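Local coordinates for protein endonuclease 2 (Arabidopsis thaliana, PDB 4CXP) that cleaves RNA and single-stranded DNA, and less efficiently double-stranded DNA, as a metal-dependent type I nuclease that yields 5'-phosphorylated products, at residues H120-G123 and D124-P128; W1-E4 and G5-I9. All coordinates share one frame; numbering follows the deposited sequence.

Contact 1 of 2, residues H120-G123 and D124-P128; sequences HFMG and DIHQP. With ZN (zinc ion), chain E; ZN (zinc ion), chain G.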
loop_
_atom_site.group_PDB
_atom_site.type_symbol
_atom_site.label_atom_id
_atom_site.label_comp_id
_atom_site.label_asym_id
_atom_site.label_seq_id
_atom_site.Cartn_x
_atom_site.Cartn_y
_atom_site.Cartn_z
ATOM N N HIS A 120 5.094 -2.127 -5.081
ATOM C CA HIS A 120 5.119 -2.206 -3.630
ATOM C C HIS A 120 4.743 -0.865 -2.992
ATOM O O HIS A 120 3.948 -0.825 -2.056
ATOM C CB HIS A 120 6.519 -2.621 -3.156
ATOM C CG HIS A 120 6.608 -2.830 -1.687
ATOM N ND1 HIS A 120 6.361 -4.045 -1.097
ATOM C CD2 HIS A 120 6.933 -1.985 -0.682
ATOM C CE1 HIS A 120 6.515 -3.930 0.212
ATOM N NE2 HIS A 120 6.875 -2.692 0.491
ATOM N N PHE A 121 5.332 0.219 -3.473
ATOM C CA PHE A 121 5.098 1.527 -2.866
ATOM C C PHE A 121 3.677 2.034 -3.091
ATOM O O PHE A 121 3.122 2.682 -2.202
ATOM C CB PHE A 121 6.144 2.534 -3.353
ATOM C CG PHE A 121 7.553 2.230 -2.893
ATOM C CD1 PHE A 121 7.812 1.682 -1.657
ATOM C CD2 PHE A 121 8.626 2.529 -3.712
ATOM C CE1 PHE A 121 9.109 1.413 -1.258
ATOM C CE2 PHE A 121 9.926 2.263 -3.316
ATOM C CZ PHE A 121 10.161 1.699 -2.086
ATOM N N MET A 122 3.066 1.735 -4.235
ATOM C CA MET A 122 1.658 2.058 -4.402
ATOM C C MET A 122 0.829 1.338 -3.337
ATOM O O MET A 122 -0.167 1.867 -2.840
ATOM C CB MET A 122 1.168 1.692 -5.789
ATOM C CG MET A 122 -0.253 2.179 -6.053
ATOM S SD MET A 122 -0.418 3.974 -6.037
ATOM C CE MET A 122 0.266 4.347 -7.652
ATOM N N GLY A 123 1.220 0.122 -2.963
ATOM C CA GLY A 123 0.592 -0.525 -1.846
ATOM C C GLY A 123 0.854 0.156 -0.520
ATOM O O GLY A 123 -0.076 0.465 0.226
ATOM N N ASP A 124 2.119 0.408 -0.199
ATOM C CA ASP A 124 2.454 0.969 1.094
ATOM C C ASP A 124 1.805 2.330 1.318
ATOM O O ASP A 124 1.399 2.625 2.437
ATOM C CB ASP A 124 3.973 1.037 1.300
ATOM C CG ASP A 124 4.568 -0.227 1.889
ATOM O OD1 ASP A 124 3.792 -1.158 2.159
ATOM O OD2 ASP A 124 5.798 -0.243 2.061
ATOM N N ILE A 125 1.696 3.180 0.289
ATOM C CA ILE A 125 1.109 4.499 0.485
ATOM C C ILE A 125 -0.370 4.412 0.817
ATOM O O ILE A 125 -0.953 5.409 1.234
ATOM C CB ILE A 125 1.390 5.435 -0.703
ATOM C CG1 ILE A 125 1.272 6.899 -0.288
ATOM C CG2 ILE A 125 0.506 5.093 -1.901
ATOM C CD1 ILE A 125 1.831 7.846 -1.330
ATOM N N HIS A 126 -0.983 3.238 0.649
ATOM C CA HIS A 126 -2.369 3.006 1.038
ATOM C C HIS A 126 -2.551 2.423 2.429
ATOM O O HIS A 126 -3.680 2.350 2.904
ATOM C CB HIS A 126 -3.089 2.142 -0.015
ATOM C CG HIS A 126 -3.475 2.919 -1.228
ATOM N ND1 HIS A 126 -2.642 3.153 -2.292
ATOM C CD2 HIS A 126 -4.615 3.593 -1.499
ATOM C CE1 HIS A 126 -3.259 3.945 -3.159
ATOM N NE2 HIS A 126 -4.462 4.227 -2.708
ATOM N N GLN A 127 -1.480 2.003 3.084
ATOM C CA GLN A 127 -1.591 1.510 4.455
ATOM C C GLN A 127 -1.652 2.761 5.344
ATOM O O GLN A 127 -0.715 3.550 5.344
ATOM C CB GLN A 127 -0.372 0.625 4.772
ATOM C CG GLN A 127 -0.565 -0.470 5.815
ATOM C CD GLN A 127 -0.628 0.023 7.249
ATOM O OE1 GLN A 127 -1.479 0.846 7.593
ATOM N NE2 GLN A 127 0.245 -0.493 8.099
ATOM N N PRO A 128 -2.771 3.006 6.062
ATOM C CA PRO A 128 -2.865 4.258 6.822
ATOM C C PRO A 128 -1.664 4.555 7.705
ATOM O O PRO A 128 -1.221 5.710 7.792
ATOM C CB PRO A 128 -4.154 4.072 7.621
ATOM C CG PRO A 128 -4.990 3.193 6.720
ATOM C CD PRO A 128 -4.000 2.212 6.153
HETATM ZN ZN ZN E . 7.203 -1.823 2.474
HETATM ZN ZN ZN G . 3.918 -3.105 2.865
#
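His-120 and Asp-124, one helical turn apart, share the zinc ion of chain E. The imidazole binds it through NE2 at 2.2 Å, and the carboxylate plane is turned 72° from the ring. On Asp-124, CB rests near the carbonyl oxygen of His-120, which accepts the backbone N-H of Asp-124; CG is equally far (3.1 Å) from both zinc ions; OD2 binds the zinc of chain E at 2.1 Å and OD1 that of chain G, also at 2.1 Å. His-58 and Asp-45 complete the protein ligands of the first ion, Trp-1 and His-6 those of the second. A chi1 of -175° swings the imidazole of His-120 away from its backbone N and up beside Asp-124, and Cys-41 O fixes the rotation by accepting a hydrogen bond from ND1.

Where the chain leaves the helix, His-126 ND1 donates to Met-122 O at 2.8 Å, an almost straight bond (168°) lying near the ring plane, while its backbone N donates to Gly-123 O at 2.9 Å from above the carbonyl plane. A leucine in place of His-126 has no ND1 donor and would probably leave the Met-122 carbonyl, in a buried position, without its mate. A type I turn from Asp-124 to Gln-127 then leads the chain off, closed by Gln-127 N on Asp-124 O. One bridging carboxylate thus couples two of the three metals of the P1-type cluster, and its negative charge probably helps to offset the repulsion between the two cations.

Contact 2 of 2, residues W1-E4 and G5-I9; sequences WGKE and GHEII. With ZN (zinc ion), chain G; SO4 (sulfate ion), chain I.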
loop_
_atom_site.group_PDB
_atom_site.type_symbol
_atom_site.label_atom_id
_atom_site.label_comp_id
_atom_site.label_asym_id
_atom_site.label_seq_id
_atom_site.Cartn_x
_atom_site.Cartn_y
_atom_site.Cartn_z
ATOM N N TRP A 1 2.277 -2.756 4.133
ATOM C CA TRP A 1 1.530 -4.014 4.394
ATOM C C TRP A 1 2.511 -5.161 4.484
ATOM O O TRP A 1 3.607 -5.093 3.922
ATOM C CB TRP A 1 0.560 -4.327 3.251
ATOM C CG TRP A 1 -0.403 -3.223 2.892
ATOM C CD1 TRP A 1 -0.251 -2.341 1.881
ATOM C CD2 TRP A 1 -1.647 -2.903 3.531
ATOM N NE1 TRP A 1 -1.322 -1.493 1.833
ATOM C CE2 TRP A 1 -2.198 -1.815 2.841
ATOM C CE3 TRP A 1 -2.343 -3.419 4.626
ATOM C CZ2 TRP A 1 -3.410 -1.248 3.193
ATOM C CZ3 TRP A 1 -3.551 -2.845 4.976
ATOM C CH2 TRP A 1 -4.071 -1.775 4.260
ATOM N N GLY A 2 2.065 -6.243 5.106
ATOM C CA GLY A 2 2.736 -7.526 4.984
ATOM C C GLY A 2 2.419 -8.214 3.674
ATOM O O GLY A 2 1.846 -7.641 2.738
ATOM N N LYS A 3 2.798 -9.483 3.593
ATOM C CA LYS A 3 2.723 -10.222 2.370
ATOM C C LYS A 3 1.331 -10.254 1.780
ATOM O O LYS A 3 1.148 -10.074 0.581
ATOM C CB LYS A 3 3.218 -11.656 2.613
ATOM C CG LYS A 3 3.054 -12.615 1.459
ATOM C CD LYS A 3 3.508 -14.009 1.859
ATOM C CE LYS A 3 3.500 -14.990 0.701
ATOM N NZ LYS A 3 2.182 -15.658 0.555
ATOM N N GLU A 4 0.333 -10.516 2.619
ATOM C CA GLU A 4 -1.018 -10.713 2.118
ATOM C C GLU A 4 -1.560 -9.429 1.487
ATOM O O GLU A 4 -2.188 -9.470 0.427
ATOM C CB GLU A 4 -1.951 -11.186 3.238
ATOM C CG GLU A 4 -1.517 -12.480 3.924
ATOM C CD GLU A 4 -0.499 -12.306 5.057
ATOM O OE1 GLU A 4 -0.055 -11.164 5.370
ATOM O OE2 GLU A 4 -0.159 -13.345 5.670
ATOM N N GLY A 5 -1.348 -8.293 2.141
ATOM C CA GLY A 5 -1.852 -7.043 1.603
ATOM C C GLY A 5 -1.258 -6.721 0.250
ATOM O O GLY A 5 -1.971 -6.316 -0.665
ATOM N N HIS A 6 0.065 -6.857 0.114
ATOM C CA HIS A 6 0.688 -6.603 -1.186
ATOM C C HIS A 6 0.220 -7.573 -2.254
ATOM O O HIS A 6 0.037 -7.196 -3.406
ATOM C CB HIS A 6 2.213 -6.610 -1.094
ATOM C CG HIS A 6 2.737 -5.420 -0.371
ATOM N ND1 HIS A 6 2.748 -4.163 -0.935
ATOM C CD2 HIS A 6 3.177 -5.269 0.894
ATOM C CE1 HIS A 6 3.184 -3.298 -0.030
ATOM N NE2 HIS A 6 3.458 -3.939 1.089
ATOM N N GLU A 7 0.058 -8.845 -1.889
ATOM C CA GLU A 7 -0.418 -9.820 -2.863
ATOM C C GLU A 7 -1.804 -9.441 -3.372
ATOM O O GLU A 7 -2.063 -9.513 -4.567
ATOM C CB GLU A 7 -0.451 -11.231 -2.280
ATOM C CG GLU A 7 0.895 -11.904 -2.191
ATOM C CD GLU A 7 0.795 -13.298 -1.608
ATOM O OE1 GLU A 7 -0.207 -13.609 -0.922
ATOM O OE2 GLU A 7 1.726 -14.082 -1.815
ATOM N N ILE A 8 -2.695 -9.062 -2.467
ATOM C CA ILE A 8 -4.029 -8.665 -2.842
ATOM C C ILE A 8 -3.999 -7.479 -3.797
ATOM O O ILE A 8 -4.668 -7.474 -4.833
ATOM C CB ILE A 8 -4.887 -8.366 -1.585
ATOM C CG1 ILE A 8 -5.174 -9.658 -0.797
ATOM C CG2 ILE A 8 -6.164 -7.630 -1.945
ATOM C CD1 ILE A 8 -5.658 -9.438 0.615
ATOM N N ILE A 9 -3.241 -6.447 -3.430
ATOM C CA ILE A 9 -3.156 -5.253 -4.249
ATOM C C ILE A 9 -2.643 -5.587 -5.642
ATOM O O ILE A 9 -3.193 -5.135 -6.643
ATOM C CB ILE A 9 -2.292 -4.195 -3.527
ATOM C CG1 ILE A 9 -3.095 -3.629 -2.345
ATOM C CG2 ILE A 9 -1.833 -3.092 -4.469
ATOM C CD1 ILE A 9 -2.302 -2.745 -1.424
HETATM ZN ZN ZN G . 3.918 -3.105 2.865
HETATM S S SO4 I . 6.252 -2.893 4.912
HETATM O O1 SO4 I . 6.882 -4.210 5.311
HETATM O O2 SO4 I . 7.358 -1.772 4.825
HETATM O O3 SO4 I . 5.074 -2.699 5.856
HETATM O O4 SO4 I . 5.756 -3.044 3.509
HETATM O O HOH W 1 -0.577 -8.423 4.956
HETATM O O HOH W 2 -2.940 -12.490 -0.054
#
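The terminal amino nitrogen, Trp-1 N, binds the zinc ion of chain G at 2.1 Å; Trp-1 N also donates to Asp-158 OD1 and, in a long bond of 3.3 Å, to sulfate O3. Trp-1 O binds the same zinc at 2.3 Å, closing a chelate ring. His-6 NE2 adds a third bond to this zinc at 2.0 Å, sulfate O4 a fourth, and Asp-124 OD1 completes the shell. The sulfate, probably from the crystallisation liquor, also takes a hydrogen bond from Lys-48, consistent with the place of a substrate phosphate. A free N terminus as metal ligand is a hallmark of S1/P1 nucleases.

Trp-1 and His-6 also meet as an edge-to-face pair, planes at 81°, with Trp-1 CD1 over one face of the imidazole. The indole of Trp-1 is laid beside its backbone N (chi1 -54°), alongside the first helical turn, and reaches Ile-9, whose CD1 approaches Trp-1 NE1 at 3.6 Å; that nitrogen donates to Gly-123 O. Gly-5 CA lies 4.0 Å from Trp-1 CB, a close approach that its lack of a side chain allows. The carbonyl O of Gly-2, the N-cap residue, accepts from His-6 N at a long 3.3 Å.

On the outer side, Lys-3 bends at its last torsion. In the conformer described, Glu-7 OE2 receives Lys-3 NZ in a 2.9 Å salt bridge on the syn side, 35° out of the carboxylate plane, and a water joins Glu-7 OE1 to Glu-4 O. Another water links Glu-4 OE1 to Gly-5 N.

Helix 233-262 packs against Trp-1, Ile-8 and Ile-9 through Leu-247, helix 176-187 lies against Ile-8, and helix 153-169 meets Trp-1 and Glu-4 through Ile-162.

Overall arrangement
From the N terminus the chain enters contact 2 directly, in the opening turns of helix 3-15. Contact 1 follows more than a hundred residues later, where helix 111-124 ends before strand 131-133. Each closes just a local turn, so the two lie in series and neither nests within nor crosses the other. In space their centres are only about 10 Å apart, and both supply ligands to the zinc ion of chain G. The ring of His-6 stacks on that of His-120 beside the shared metal. Together they tie the chain start to the end of helix 111-124, near the centre of this largely helical nuclease.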